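Side-chain contacts in eukaryotic translation initiation factor 4 gamma 5 (Trypanosoma cruzi, PDB 6OZU), which probably acts as a scaffold in translation initiation, its all-helical MIF4G domain being of the kind that, in related eIF4G proteins, binds the helicase eIF4A: residues Gln96-Asn101 / Ile136-Leu141; Glu104-Leu109 / Tyr162-Lys167; Ile177-Leu182 / Pro199-Val204. One frame throughout, in Å; residues are numbered along the deposited sequence.

Contact 1 of 3, residues Gln96-Asn101 / Ile136-Leu141; sequences QRTFEN and INFLGL
Phe99 and Leu139 are brought together by two different first torsions: Phe99 sets CG, and with it the ring, anti to its own carbonyl carbon (chi1 -58°), whereas Leu139 sends CG away from its backbone N (chi1 -176°). The setting is the HEAT-like helical stack of a MIF4G domain, in which ring and methyl interdigitate between two helices. The segments 96-101 and 136-141 run broadly antiparallel, 143° between their directions, with their axes 11.1 Å apart at closest approach, a separation bridged by large side chains.

Leu139 CD1 lies over one face of the Phe99 ring, 3.8 Å from its centroid, a CH-pi contact. On the opposite face, toward the rim, sits the methyl CG2 of the preceding Thr98, so the ring is held between aliphatic carbons. Its far end presses against the backbone side of the leucine, with Phe99 CZ 3.7 Å from Leu139 CB. Thr98 OG1 is hydrogen-bonded to Gln94 O, one turn back on its own helix, in a rotamer that leaves the methyl facing the partner helix. Val156 touches both Phe99 and Leu139 from helix 150-162, while Phe51 meets Phe138 edge-to-face. Phe138 completes the junction obliquely, its CD2 4.1 Å from Phe99 CZ, and the same CD2 also approaches Thr98 CG2 (4.2 Å), which comes in at the edge of the Phe138 ring.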
ATOM      1  N   GLN A  96       6.691  -5.657   5.173  1.00 53.23           N
ATOM      2  CA  GLN A  96       8.027  -5.974   4.700  1.00 53.75           C
ATOM      3  C   GLN A  96       7.960  -7.162   3.745  1.00 57.33           C
ATOM      4  O   GLN A  96       8.470  -7.048   2.637  1.00 56.12           O
ATOM      5  CB  GLN A  96       8.972  -6.230   5.873  1.00 56.11           C
ATOM      6  CG  GLN A  96      10.439  -6.079   5.531  1.00 73.72           C
ATOM      7  CD  GLN A  96      11.219  -6.651   6.674  1.00106.93           C
ATOM      8  OE1 GLN A  96      11.489  -7.861   6.723  1.00105.34           O
ATOM      9  NE2 GLN A  96      11.528  -5.804   7.656  1.00100.02           N
ATOM     10  N   ARG A  97       7.224  -8.233   4.114  1.00 53.50           N
ATOM     11  CA  ARG A  97       7.102  -9.429   3.300  1.00 53.53           C
ATOM     12  C   ARG A  97       6.354  -9.176   1.993  1.00 55.68           C
ATOM     13  O   ARG A  97       6.851  -9.536   0.927  1.00 55.46           O
ATOM     14  CB  ARG A  97       6.512 -10.597   4.094  1.00 56.03           C
ATOM     15  CG  ARG A  97       6.701 -11.920   3.366  1.00 76.66           C
ATOM     16  CD  ARG A  97       5.926 -13.071   3.990  1.00103.45           C
ATOM     17  NE  ARG A  97       5.401 -14.017   2.996  1.00118.73           N
ATOM     18  CZ  ARG A  97       6.125 -14.922   2.341  1.00134.44           C
ATOM     19  NH1 ARG A  97       5.548 -15.734   1.465  1.00121.07           N
ATOM     20  NH2 ARG A  97       7.430 -15.033   2.569  1.00122.44           N
ATOM     21  N   THR A  98       5.190  -8.523   2.067  1.00 50.00           N
ATOM     22  CA  THR A  98       4.364  -8.151   0.926  1.00 47.10           C
ATOM     23  C   THR A  98       5.109  -7.300  -0.120  1.00 50.41           C
ATOM     24  O   THR A  98       4.967  -7.557  -1.327  1.00 50.09           O
ATOM     25  CB  THR A  98       3.132  -7.396   1.453  1.00 54.85           C
ATOM     26  OG1 THR A  98       2.410  -8.267   2.315  1.00 59.58           O
ATOM     27  CG2 THR A  98       2.209  -6.878   0.337  1.00 51.31           C
ATOM     28  N   PHE A  99       5.832  -6.247   0.321  1.00 47.36           N
ATOM     29  CA  PHE A  99       6.458  -5.341  -0.645  1.00 47.52           C
ATOM     30  C   PHE A  99       7.861  -5.805  -1.032  1.00 53.98           C
ATOM     31  O   PHE A  99       8.321  -5.461  -2.128  1.00 54.14           O
ATOM     32  CB  PHE A  99       6.372  -3.857  -0.208  1.00 48.22           C
ATOM     33  CG  PHE A  99       4.921  -3.468  -0.012  1.00 48.80           C
ATOM     34  CD1 PHE A  99       4.013  -3.532  -1.070  1.00 49.22           C
ATOM     35  CD2 PHE A  99       4.430  -3.164   1.258  1.00 51.16           C
ATOM     36  CE1 PHE A  99       2.655  -3.262  -0.868  1.00 49.01           C
ATOM     37  CE2 PHE A  99       3.059  -2.887   1.454  1.00 51.75           C
ATOM     38  CZ  PHE A  99       2.191  -2.935   0.390  1.00 48.12           C
ATOM     39  N   GLU A 100       8.461  -6.706  -0.236  1.00 52.13           N
ATOM     40  CA  GLU A 100       9.741  -7.346  -0.578  1.00 53.56           C
ATOM     41  C   GLU A 100       9.463  -8.357  -1.720  1.00 55.87           C
ATOM     42  O   GLU A 100      10.255  -8.467  -2.656  1.00 55.07           O
ATOM     43  CB  GLU A 100      10.287  -8.113   0.612  1.00 57.01           C
ATOM     44  CG  GLU A 100      11.608  -7.613   1.157  1.00 74.83           C
ATOM     45  CD  GLU A 100      12.142  -8.528   2.248  1.00 95.13           C
ATOM     46  OE1 GLU A 100      12.726  -9.581   1.903  1.00 99.84           O
ATOM     47  OE2 GLU A 100      11.946  -8.213   3.441  1.00 73.43           O
ATOM     48  N   ASN A 101       8.324  -9.083  -1.622  1.00 51.62           N
ATOM     49  CA  ASN A 101       7.844 -10.032  -2.627  1.00 51.15           C
ATOM     50  C   ASN A 101       7.570  -9.287  -3.908  1.00 53.18           C
ATOM     51  O   ASN A 101       8.067  -9.715  -4.955  1.00 54.37           O
ATOM     52  CB  ASN A 101       6.547 -10.730  -2.172  1.00 49.49           C
ATOM     53  CG  ASN A 101       6.692 -11.748  -1.080  1.00 64.54           C
ATOM     54  OD1 ASN A 101       7.779 -12.252  -0.780  1.00 52.61           O
ATOM     55  ND2 ASN A 101       5.586 -12.063  -0.434  1.00 58.25           N
ATOM     56  N   ILE A 136       0.462  -2.317  -5.306  1.00 45.14           N
ATOM     57  CA  ILE A 136       0.554  -0.851  -5.350  1.00 43.93           C
ATOM     58  C   ILE A 136      -0.740  -0.228  -4.813  1.00 42.66           C
ATOM     59  O   ILE A 136      -0.657   0.677  -3.987  1.00 42.29           O
ATOM     60  CB  ILE A 136       0.962  -0.333  -6.758  1.00 47.40           C
ATOM     61  CG1 ILE A 136       2.193  -1.093  -7.335  1.00 46.73           C
ATOM     62  CG2 ILE A 136       1.206   1.190  -6.739  1.00 51.05           C
ATOM     63  CD1 ILE A 136       3.574  -0.965  -6.550  1.00 53.33           C
ATOM     64  N   ASN A 137      -1.912  -0.766  -5.183  1.00 37.92           N
ATOM     65  CA  ASN A 137      -3.188  -0.290  -4.623  1.00 39.87           C
ATOM     66  C   ASN A 137      -3.167  -0.446  -3.083  1.00 43.92           C
ATOM     67  O   ASN A 137      -3.335   0.541  -2.349  1.00 43.31           O
ATOM     68  CB  ASN A 137      -4.403  -1.029  -5.236  1.00 45.28           C
ATOM     69  CG  ASN A 137      -5.753  -0.556  -4.717  1.00 75.50           C
ATOM     70  OD1 ASN A 137      -6.005   0.647  -4.559  1.00 60.19           O
ATOM     71  ND2 ASN A 137      -6.651  -1.493  -4.438  1.00 71.85           N
ATOM     72  N   PHE A 138      -2.857  -1.664  -2.615  1.00 39.78           N
ATOM     73  CA  PHE A 138      -2.745  -1.970  -1.201  1.00 39.35           C
ATOM     74  C   PHE A 138      -1.778  -1.003  -0.475  1.00 45.36           C
ATOM     75  O   PHE A 138      -2.170  -0.452   0.560  1.00 45.48           O
ATOM     76  CB  PHE A 138      -2.359  -3.427  -1.014  1.00 41.05           C
ATOM     77  CG  PHE A 138      -2.362  -3.933   0.414  1.00 43.22           C
ATOM     78  CD1 PHE A 138      -3.360  -3.547   1.309  1.00 46.94           C
ATOM     79  CD2 PHE A 138      -1.415  -4.844   0.843  1.00 43.99           C
ATOM     80  CE1 PHE A 138      -3.392  -4.049   2.610  1.00 47.67           C
ATOM     81  CE2 PHE A 138      -1.461  -5.355   2.136  1.00 48.41           C
ATOM     82  CZ  PHE A 138      -2.443  -4.946   3.015  1.00 46.82           C
ATOM     83  N   LEU A 139      -0.570  -0.736  -1.046  1.00 41.41           N
ATOM     84  CA  LEU A 139       0.404   0.206  -0.469  1.00 41.30           C
ATOM     85  C   LEU A 139      -0.221   1.597  -0.217  1.00 47.95           C
ATOM     86  O   LEU A 139       0.003   2.182   0.847  1.00 49.21           O
ATOM     87  CB  LEU A 139       1.664   0.334  -1.356  1.00 40.07           C
ATOM     88  CG  LEU A 139       2.803   1.234  -0.808  1.00 42.53           C
ATOM     89  CD1 LEU A 139       3.582   0.553   0.334  1.00 42.51           C
ATOM     90  CD2 LEU A 139       3.754   1.632  -1.909  1.00 43.27           C
ATOM     91  N   GLY A 140      -1.012   2.076  -1.189  1.00 44.35           N
ATOM     92  CA  GLY A 140      -1.732   3.346  -1.133  1.00 43.56           C
ATOM     93  C   GLY A 140      -2.781   3.395  -0.043  1.00 45.76           C
ATOM     94  O   GLY A 140      -2.835   4.352   0.727  1.00 44.62           O
ATOM     95  N   LEU A 141      -3.603   2.355   0.049  1.00 42.37           N
ATOM     96  CA  LEU A 141      -4.616   2.242   1.103  1.00 43.44           C
ATOM     97  C   LEU A 141      -4.023   2.102   2.516  1.00 49.99           C
ATOM     98  O   LEU A 141      -4.580   2.662   3.474  1.00 51.33           O
ATOM     99  CB  LEU A 141      -5.545   1.080   0.806  1.00 43.78           C
ATOM    100  CG  LEU A 141      -6.378   1.276  -0.440  1.00 46.80           C
ATOM    101  CD1 LEU A 141      -6.747  -0.009  -1.030  1.00 47.26           C
ATOM    102  CD2 LEU A 141      -7.569   2.122  -0.166  1.00 46.70           C
TER

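Contact 2 of 3, residues Glu104-Leu109 / Tyr162-Lys167. With SO4 (sulfate ion), chain G.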
ATOM      1  N   GLU A 104      10.988  -8.254  -5.559  1.00 49.02           N
ATOM      2  CA  GLU A 104      11.634  -9.442  -6.116  1.00 50.83           C
ATOM      3  C   GLU A 104      10.885 -10.052  -7.313  1.00 53.68           C
ATOM      4  O   GLU A 104      11.540 -10.589  -8.207  1.00 53.98           O
ATOM      5  CB  GLU A 104      11.893 -10.496  -5.017  1.00 54.04           C
ATOM      6  CG  GLU A 104      12.904 -11.579  -5.383  1.00 71.30           C
ATOM      7  CD  GLU A 104      14.242 -11.154  -5.965  1.00102.99           C
ATOM      8  OE1 GLU A 104      14.857 -10.193  -5.447  1.00107.38           O
ATOM      9  OE2 GLU A 104      14.687 -11.804  -6.937  1.00 96.53           O
ATOM     10  N   ALA A 105       9.535  -9.955  -7.342  1.00 47.94           N
ATOM     11  CA  ALA A 105       8.706 -10.451  -8.438  1.00 47.32           C
ATOM     12  C   ALA A 105       8.985  -9.625  -9.705  1.00 52.17           C
ATOM     13  O   ALA A 105       9.089 -10.192 -10.792  1.00 51.92           O
ATOM     14  CB  ALA A 105       7.238 -10.362  -8.053  1.00 47.32           C
ATOM     15  N   GLN A 106       9.155  -8.293  -9.540  1.00 48.67           N
ATOM     16  CA  GLN A 106       9.503  -7.320 -10.575  1.00 47.10           C
ATOM     17  C   GLN A 106      10.904  -7.651 -11.134  1.00 53.74           C
ATOM     18  O   GLN A 106      11.070  -7.719 -12.358  1.00 55.04           O
ATOM     19  CB  GLN A 106       9.475  -5.893  -9.982  1.00 46.82           C
ATOM     20  CG  GLN A 106       9.708  -4.770 -10.980  1.00 53.83           C
ATOM     21  CD  GLN A 106       8.570  -4.638 -11.975  1.00 82.94           C
ATOM     22  OE1 GLN A 106       7.385  -4.505 -11.606  1.00 76.51           O
ATOM     23  NE2 GLN A 106       8.907  -4.671 -13.265  1.00 77.35           N
ATOM     24  N   ALA A 107      11.891  -7.857 -10.230  1.00 50.29           N
ATOM     25  CA  ALA A 107      13.289  -8.210 -10.535  1.00 51.53           C
ATOM     26  C   ALA A 107      13.382  -9.535 -11.288  1.00 59.34           C
ATOM     27  O   ALA A 107      14.150  -9.634 -12.246  1.00 59.65           O
ATOM     28  CB  ALA A 107      14.097  -8.286  -9.255  1.00 52.88           C
ATOM     29  N   GLN A 108      12.587 -10.543 -10.858  1.00 57.81           N
ATOM     30  CA  GLN A 108      12.501 -11.860 -11.469  1.00 59.97           C
ATOM     31  C   GLN A 108      11.980 -11.736 -12.902  1.00 66.59           C
ATOM     32  O   GLN A 108      12.645 -12.229 -13.811  1.00 68.70           O
ATOM     33  CB  GLN A 108      11.600 -12.776 -10.635  1.00 61.87           C
ATOM     34  CG  GLN A 108      12.236 -14.103 -10.262  1.00 78.44           C
ATOM     35  CD  GLN A 108      11.531 -14.811  -9.122  1.00 99.58           C
ATOM     36  OE1 GLN A 108      10.537 -14.323  -8.552  1.00 97.62           O
ATOM     37  NE2 GLN A 108      12.040 -15.986  -8.757  1.00 83.46           N
ATOM     38  N   LEU A 109      10.842 -11.028 -13.111  1.00 62.59           N
ATOM     39  CA  LEU A 109      10.238 -10.795 -14.431  1.00 62.20           C
ATOM     40  C   LEU A 109      11.252 -10.264 -15.430  1.00 67.02           C
ATOM     41  O   LEU A 109      11.397 -10.841 -16.508  1.00 68.23           O
ATOM     42  CB  LEU A 109       9.029  -9.829 -14.345  1.00 60.52           C
ATOM     43  CG  LEU A 109       8.315  -9.505 -15.675  1.00 63.60           C
ATOM     44  CD1 LEU A 109       7.223 -10.520 -15.988  1.00 63.80           C
ATOM     45  CD2 LEU A 109       7.763  -8.110 -15.655  1.00 64.63           C
ATOM     46  N   TYR A 162      13.229   4.187 -10.161  1.00 45.66           N
ATOM     47  CA  TYR A 162      14.646   4.055 -10.522  1.00 48.09           C
ATOM     48  C   TYR A 162      15.071   2.647 -10.919  1.00 55.64           C
ATOM     49  O   TYR A 162      16.213   2.471 -11.332  1.00 57.66           O
ATOM     50  CB  TYR A 162      15.560   4.588  -9.408  1.00 51.03           C
ATOM     51  CG  TYR A 162      15.435   6.077  -9.136  1.00 53.46           C
ATOM     52  CD1 TYR A 162      16.072   7.007  -9.949  1.00 56.62           C
ATOM     53  CD2 TYR A 162      14.747   6.547  -8.020  1.00 53.50           C
ATOM     54  CE1 TYR A 162      16.008   8.373  -9.673  1.00 59.76           C
ATOM     55  CE2 TYR A 162      14.661   7.911  -7.744  1.00 55.16           C
ATOM     56  CZ  TYR A 162      15.299   8.820  -8.572  1.00 63.07           C
ATOM     57  OH  TYR A 162      15.218  10.160  -8.325  1.00 60.63           O
ATOM     58  N   GLY A 163      14.162   1.676 -10.825  1.00 52.46           N
ATOM     59  CA  GLY A 163      14.449   0.290 -11.157  1.00 53.60           C
ATOM     60  C   GLY A 163      14.923  -0.512  -9.963  1.00 61.34           C
ATOM     61  O   GLY A 163      15.399   0.055  -8.969  1.00 61.97           O
ATOM     62  N   THR A 164      14.804  -1.841 -10.059  1.00 59.48           N
ATOM     63  CA  THR A 164      15.221  -2.764  -8.995  1.00 61.67           C
ATOM     64  C   THR A 164      16.748  -2.689  -8.766  1.00 68.78           C
ATOM     65  O   THR A 164      17.193  -2.766  -7.619  1.00 68.33           O
ATOM     66  CB  THR A 164      14.668  -4.187  -9.240  1.00 66.68           C
ATOM     67  OG1 THR A 164      14.878  -4.571 -10.609  1.00 62.84           O
ATOM     68  CG2 THR A 164      13.170  -4.285  -8.916  1.00 60.36           C
ATOM     69  N   GLU A 165      17.525  -2.440  -9.843  1.00 68.10           N
ATOM     70  CA  GLU A 165      18.977  -2.244  -9.773  1.00 70.54           C
ATOM     71  C   GLU A 165      19.327  -0.738  -9.530  1.00 76.45           C
ATOM     72  O   GLU A 165      20.506  -0.401  -9.382  1.00 77.93           O
ATOM     73  CB  GLU A 165      19.673  -2.811 -11.028  1.00 72.72           C
ATOM     74  N   ARG A 166      18.285   0.152  -9.474  1.00 71.84           N
ATOM     75  CA  ARG A 166      18.348   1.608  -9.221  1.00 71.67           C
ATOM     76  C   ARG A 166      19.215   2.385 -10.245  1.00 77.80           C
ATOM     77  O   ARG A 166      19.651   3.510  -9.965  1.00 77.65           O
ATOM     78  CB  ARG A 166      18.772   1.922  -7.765  1.00 71.68           C
ATOM     79  CG  ARG A 166      17.608   2.058  -6.779  1.00 79.08           C
ATOM     80  CD  ARG A 166      17.234   0.734  -6.141  1.00 90.65           C
ATOM     81  NE  ARG A 166      16.405   0.919  -4.949  1.00 98.26           N
ATOM     82  CZ  ARG A 166      15.677  -0.041  -4.389  1.00105.16           C
ATOM     83  NH1 ARG A 166      14.959   0.213  -3.300  1.00 92.41           N
ATOM     84  NH2 ARG A 166      15.654  -1.262  -4.916  1.00 81.14           N
ATOM     85  N   LYS A 167      19.392   1.818 -11.455  1.00 75.05           N
ATOM     86  CA  LYS A 167      20.220   2.435 -12.489  1.00 75.78           C
ATOM     87  C   LYS A 167      19.428   3.150 -13.608  1.00 75.32           C
ATOM     88  O   LYS A 167      20.060   3.699 -14.518  1.00 76.67           O
ATOM     89  CB  LYS A 167      21.205   1.401 -13.076  1.00 80.38           C
ATOM     90  CG  LYS A 167      22.449   1.189 -12.213  1.00 98.16           C
ATOM     91  CD  LYS A 167      23.484   0.291 -12.894  1.00111.81           C
ATOM     92  CE  LYS A 167      24.650   1.066 -13.468  1.00124.46           C
ATOM     93  NZ  LYS A 167      25.637   0.174 -14.134  1.00133.53           N
TER
HETATM   94  S   SO4 G 405      13.473  -2.367 -13.846  1.00136.90           S
HETATM   95  O1  SO4 G 405      14.857  -1.898 -13.679  1.00137.31           O
HETATM   96  O2  SO4 G 405      13.263  -3.586 -13.062  1.00138.10           O
HETATM   97  O3  SO4 G 405      12.523  -1.343 -13.395  1.00135.91           O
HETATM   98  O4  SO4 G 405      13.238  -2.657 -15.262  1.00137.15           O
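A flat group beside the contact of Thr164 with Gln106 and Ala107 is the Arg166 guanidinium, with the Thr164 carbonyl oxygen at its edge and in its plane. That bond is weak, Arg166 NH2 to Thr164 O measuring 3.5 Å, but the same nitrogen also forms a salt bridge to Glu103, just ahead of segment 104-109. The salt bridge links the loop to the helix that Thr164 touches, the weak bond adds a tie within the loop, and the arginine side chain leans on Trp159.

The helix offers two neighbouring side chains. Gln106 gives its aliphatic part, its CG lying 4.1 Å from Thr164 CG2, and the two side chains meet at a slant. Ala107 is the closer partner in the backbone, its CA atom 6.0 Å from that of Thr164, and its CB lies 4.0 Å from Thr164 OG1. Placing OG1 between the backbone N and the carbonyl carbon (chi1 46°) sets the methyl anti to the carbonyl carbon, from where it reaches the Gln106 chain. The hydroxyl itself donates to a sulfate, with Thr164 OG1 3.1 Å from O2. This ion, probably taken up from the crystallisation liquor, also lies close to Gly163, whose CA is 3.4 Å from O1.

Gly163 is the first residue to leave the helix, with a positive phi (91°), a conformation readily taken by glycine, and it opens a type I beta turn ending at Arg166. The whole is a turn at the C-terminal end of helix 150-162, settled against the side of helix 82-112 in the HEAT-like helical array of the MIF4G domain.

Contact 3 of 3, residues Ile177-Leu182 / Pro199-Val204; sequences IHFMNL and PKFRAV
Leu182 and Phe201 are the residues whose backbones come nearest in this pair of helical segments, yet their CA atoms remain 9.9 Å apart, and the second helix is kinked at Pro199, whose N makes no bond to the preceding turn. A gap of this size is an instructive case of one long side chain doing most of the reaching. Phe201 extends its ring from helix 194-208 with CG opposite the backbone N (chi1 -171°), and the outer part of the ring meets the other helix.

Leu182 answers with a single methyl. Its CD1 comes in at the edge of the Phe201 ring, near the ring plane, 3.5 Å from Phe201 CE1 and 3.6 Å from Phe201 CZ. The two side chains lie at a slant to each other, an edge contact quite unlike a methyl resting on a ring face. One turn earlier, Phe179 adds a looser contact, its CE1 4.4 Å from Phe201 CZ, with the rings inclined to each other. Dispersion and the exclusion of water account for the junction.

Away from this apolar meeting, Asn181 bends its amide back along its own helix: ND2 donates to Ile177 O over 2.9 Å from above the carbonyl plane, and that oxygen also accepts the backbone N of Asn181.

Leu157 of helix 150-162 touches both Phe179 and Leu182, while Phe201 also rests on Phe143 of helix 118-144, Ile228 of helix 215-235, and Leu183 and Cys186 of helix 173-186, placing its ring where four helices converge.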
ATOM      1  N   ILE A 177       2.446   3.868 -14.702  1.00 42.90           N
ATOM      2  CA  ILE A 177       1.000   3.695 -14.490  1.00 41.63           C
ATOM      3  C   ILE A 177       0.708   3.352 -13.021  1.00 43.95           C
ATOM      4  O   ILE A 177      -0.161   3.984 -12.431  1.00 43.22           O
ATOM      5  CB  ILE A 177       0.333   2.727 -15.498  1.00 45.08           C
ATOM      6  CG1 ILE A 177       0.755   3.064 -16.946  1.00 46.05           C
ATOM      7  CG2 ILE A 177      -1.202   2.770 -15.354  1.00 45.96           C
ATOM      8  CD1 ILE A 177       0.579   1.966 -17.957  1.00 52.23           C
ATOM      9  N   HIS A 178       1.478   2.424 -12.404  1.00 41.84           N
ATOM     10  CA  HIS A 178       1.336   2.096 -10.964  1.00 41.85           C
ATOM     11  C   HIS A 178       1.512   3.345 -10.091  1.00 48.80           C
ATOM     12  O   HIS A 178       0.716   3.565  -9.171  1.00 51.11           O
ATOM     13  CB  HIS A 178       2.286   0.969 -10.509  1.00 41.31           C
ATOM     14  CG  HIS A 178       2.103  -0.343 -11.231  1.00 43.41           C
ATOM     15  ND1 HIS A 178       0.848  -0.827 -11.565  1.00 44.80           N
ATOM     16  CD2 HIS A 178       3.035  -1.222 -11.666  1.00 43.74           C
ATOM     17  CE1 HIS A 178       1.065  -1.986 -12.168  1.00 43.78           C
ATOM     18  NE2 HIS A 178       2.363  -2.252 -12.266  1.00 43.54           N
ATOM     19  N   PHE A 179       2.485   4.206 -10.454  1.00 43.38           N
ATOM     20  CA  PHE A 179       2.753   5.470  -9.784  1.00 42.56           C
ATOM     21  C   PHE A 179       1.631   6.480  -9.923  1.00 46.64           C
ATOM     22  O   PHE A 179       1.386   7.185  -8.950  1.00 46.67           O
ATOM     23  CB  PHE A 179       4.082   6.077 -10.258  1.00 44.60           C
ATOM     24  CG  PHE A 179       4.433   7.383  -9.588  1.00 45.86           C
ATOM     25  CD1 PHE A 179       4.897   7.408  -8.276  1.00 49.09           C
ATOM     26  CD2 PHE A 179       4.256   8.589 -10.248  1.00 47.15           C
ATOM     27  CE1 PHE A 179       5.200   8.620  -7.643  1.00 50.23           C
ATOM     28  CE2 PHE A 179       4.565   9.800  -9.616  1.00 50.28           C
ATOM     29  CZ  PHE A 179       5.043   9.807  -8.325  1.00 48.42           C
ATOM     30  N   MET A 180       0.974   6.606 -11.119  1.00 43.36           N
ATOM     31  CA  MET A 180      -0.109   7.589 -11.290  1.00 43.85           C
ATOM     32  C   MET A 180      -1.291   7.207 -10.433  1.00 48.14           C
ATOM     33  O   MET A 180      -2.024   8.063  -9.931  1.00 46.62           O
ATOM     34  CB  MET A 180      -0.636   7.703 -12.740  1.00 46.90           C
ATOM     35  CG  MET A 180       0.396   7.691 -13.822  1.00 50.51           C
ATOM     36  SD  MET A 180      -0.298   7.867 -15.489  1.00 53.26           S
ATOM     37  CE  MET A 180      -1.845   7.093 -15.282  1.00 49.24           C
ATOM     38  N   ASN A 181      -1.513   5.922 -10.322  1.00 47.45           N
ATOM     39  CA  ASN A 181      -2.641   5.430  -9.566  1.00 47.91           C
ATOM     40  C   ASN A 181      -2.387   5.597  -8.073  1.00 47.88           C
ATOM     41  O   ASN A 181      -3.270   6.098  -7.379  1.00 47.58           O
ATOM     42  CB  ASN A 181      -3.006   4.038 -10.036  1.00 48.87           C
ATOM     43  CG  ASN A 181      -3.693   4.119 -11.396  1.00 63.76           C
ATOM     44  OD1 ASN A 181      -4.790   4.669 -11.530  1.00 57.02           O
ATOM     45  ND2 ASN A 181      -3.027   3.656 -12.450  1.00 52.40           N
ATOM     46  N   LEU A 182      -1.137   5.397  -7.645  1.00 43.60           N
ATOM     47  CA  LEU A 182      -0.649   5.639  -6.276  1.00 43.44           C
ATOM     48  C   LEU A 182      -0.799   7.153  -5.988  1.00 45.17           C
ATOM     49  O   LEU A 182      -1.420   7.537  -4.988  1.00 44.96           O
ATOM     50  CB  LEU A 182       0.827   5.239  -6.220  1.00 43.74           C
ATOM     51  CG  LEU A 182       1.455   4.710  -4.925  1.00 50.70           C
ATOM     52  CD1 LEU A 182       2.598   5.550  -4.502  1.00 50.81           C
ATOM     53  CD2 LEU A 182       0.452   4.471  -3.807  1.00 56.18           C
ATOM     54  N   PRO A 199       0.656  15.850   2.847  1.00 46.32           N
ATOM     55  CA  PRO A 199       2.014  16.397   3.045  1.00 46.57           C
ATOM     56  C   PRO A 199       3.088  15.328   3.232  1.00 50.16           C
ATOM     57  O   PRO A 199       4.243  15.585   2.887  1.00 51.00           O
ATOM     58  CB  PRO A 199       1.868  17.254   4.304  1.00 49.08           C
ATOM     59  CG  PRO A 199       0.395  17.562   4.363  1.00 53.79           C
ATOM     60  CD  PRO A 199      -0.233  16.293   3.940  1.00 48.33           C
ATOM     61  N   LYS A 200       2.711  14.131   3.756  1.00 45.03           N
ATOM     62  CA  LYS A 200       3.611  12.995   3.978  1.00 44.00           C
ATOM     63  C   LYS A 200       4.065  12.387   2.647  1.00 48.89           C
ATOM     64  O   LYS A 200       5.238  12.028   2.515  1.00 51.02           O
ATOM     65  CB  LYS A 200       2.945  11.926   4.848  1.00 45.45           C
ATOM     66  CG  LYS A 200       3.054  12.122   6.340  1.00 49.06           C
ATOM     67  CD  LYS A 200       2.291  11.013   7.074  1.00 58.01           C
ATOM     68  CE  LYS A 200       2.731  10.802   8.502  1.00 84.48           C
ATOM     69  NZ  LYS A 200       3.712   9.677   8.652  1.00 97.59           N
ATOM     70  N   PHE A 201       3.141  12.253   1.676  1.00 45.00           N
ATOM     71  CA  PHE A 201       3.439  11.708   0.344  1.00 44.63           C
ATOM     72  C   PHE A 201       4.281  12.684  -0.460  1.00 49.56           C
ATOM     73  O   PHE A 201       5.158  12.262  -1.205  1.00 50.34           O
ATOM     74  CB  PHE A 201       2.151  11.345  -0.408  1.00 45.71           C
ATOM     75  CG  PHE A 201       2.370  10.579  -1.696  1.00 46.57           C
ATOM     76  CD1 PHE A 201       2.843   9.264  -1.678  1.00 48.37           C
ATOM     77  CD2 PHE A 201       2.055  11.151  -2.925  1.00 47.60           C
ATOM     78  CE1 PHE A 201       3.044   8.558  -2.871  1.00 47.58           C
ATOM     79  CE2 PHE A 201       2.240  10.435  -4.115  1.00 49.46           C
ATOM     80  CZ  PHE A 201       2.723   9.138  -4.079  1.00 46.50           C
ATOM     81  N   ARG A 202       4.028  13.990  -0.285  1.00 46.28           N
ATOM     82  CA  ARG A 202       4.778  15.078  -0.932  1.00 45.98           C
ATOM     83  C   ARG A 202       6.241  15.035  -0.467  1.00 48.21           C
ATOM     84  O   ARG A 202       7.143  15.183  -1.288  1.00 48.70           O
ATOM     85  CB  ARG A 202       4.117  16.438  -0.637  1.00 44.82           C
ATOM     86  CG  ARG A 202       4.778  17.608  -1.320  1.00 53.36           C
ATOM     87  CD  ARG A 202       4.284  18.935  -0.782  1.00 58.73           C
ATOM     88  NE  ARG A 202       4.828  20.071  -1.525  1.00 63.59           N
ATOM     89  CZ  ARG A 202       5.987  20.683  -1.305  1.00 74.55           C
ATOM     90  NH1 ARG A 202       6.826  20.222  -0.389  1.00 68.59           N
ATOM     91  NH2 ARG A 202       6.337  21.734  -2.036  1.00 58.42           N
ATOM     92  N   ALA A 203       6.455  14.800   0.834  1.00 43.70           N
ATOM     93  CA  ALA A 203       7.764  14.664   1.481  1.00 44.67           C
ATOM     94  C   ALA A 203       8.582  13.498   0.897  1.00 51.57           C
ATOM     95  O   ALA A 203       9.791  13.639   0.714  1.00 54.26           O
ATOM     96  CB  ALA A 203       7.579  14.464   2.972  1.00 45.22           C
ATOM     97  N   VAL A 204       7.913  12.360   0.605  1.00 47.38           N
ATOM     98  CA  VAL A 204       8.478  11.146   0.001  1.00 46.95           C
ATOM     99  C   VAL A 204       9.007  11.478  -1.397  1.00 51.52           C
ATOM    100  O   VAL A 204      10.135  11.106  -1.730  1.00 53.24           O
ATOM    101  CB  VAL A 204       7.443   9.982   0.004  1.00 49.67           C
ATOM    102  CG1 VAL A 204       7.859   8.824  -0.913  1.00 49.53           C
ATOM    103  CG2 VAL A 204       7.237   9.474   1.412  1.00 49.13           C
TER

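Overall arrangement
The three contacts show how a helical stack is stitched by different kinds of junction. Contacts 1 and 2 share helix 82-112, on adjoining stretches with centres about 15 Å apart, and their segments alternate along the chain. Contact 3 follows both in sequence; its centre is about 14 Å from that of contact 1 and about 19 Å from that of contact 2. It touches contact 1 directly, Gly140 CA lying 3.6 Å from Leu182 CD2, so that the interiors of the two are continuous. Contact 1 lies near the centre of the chain and contact 2 farther out, where a loop closes against the same long helix within the single MIF4G domain.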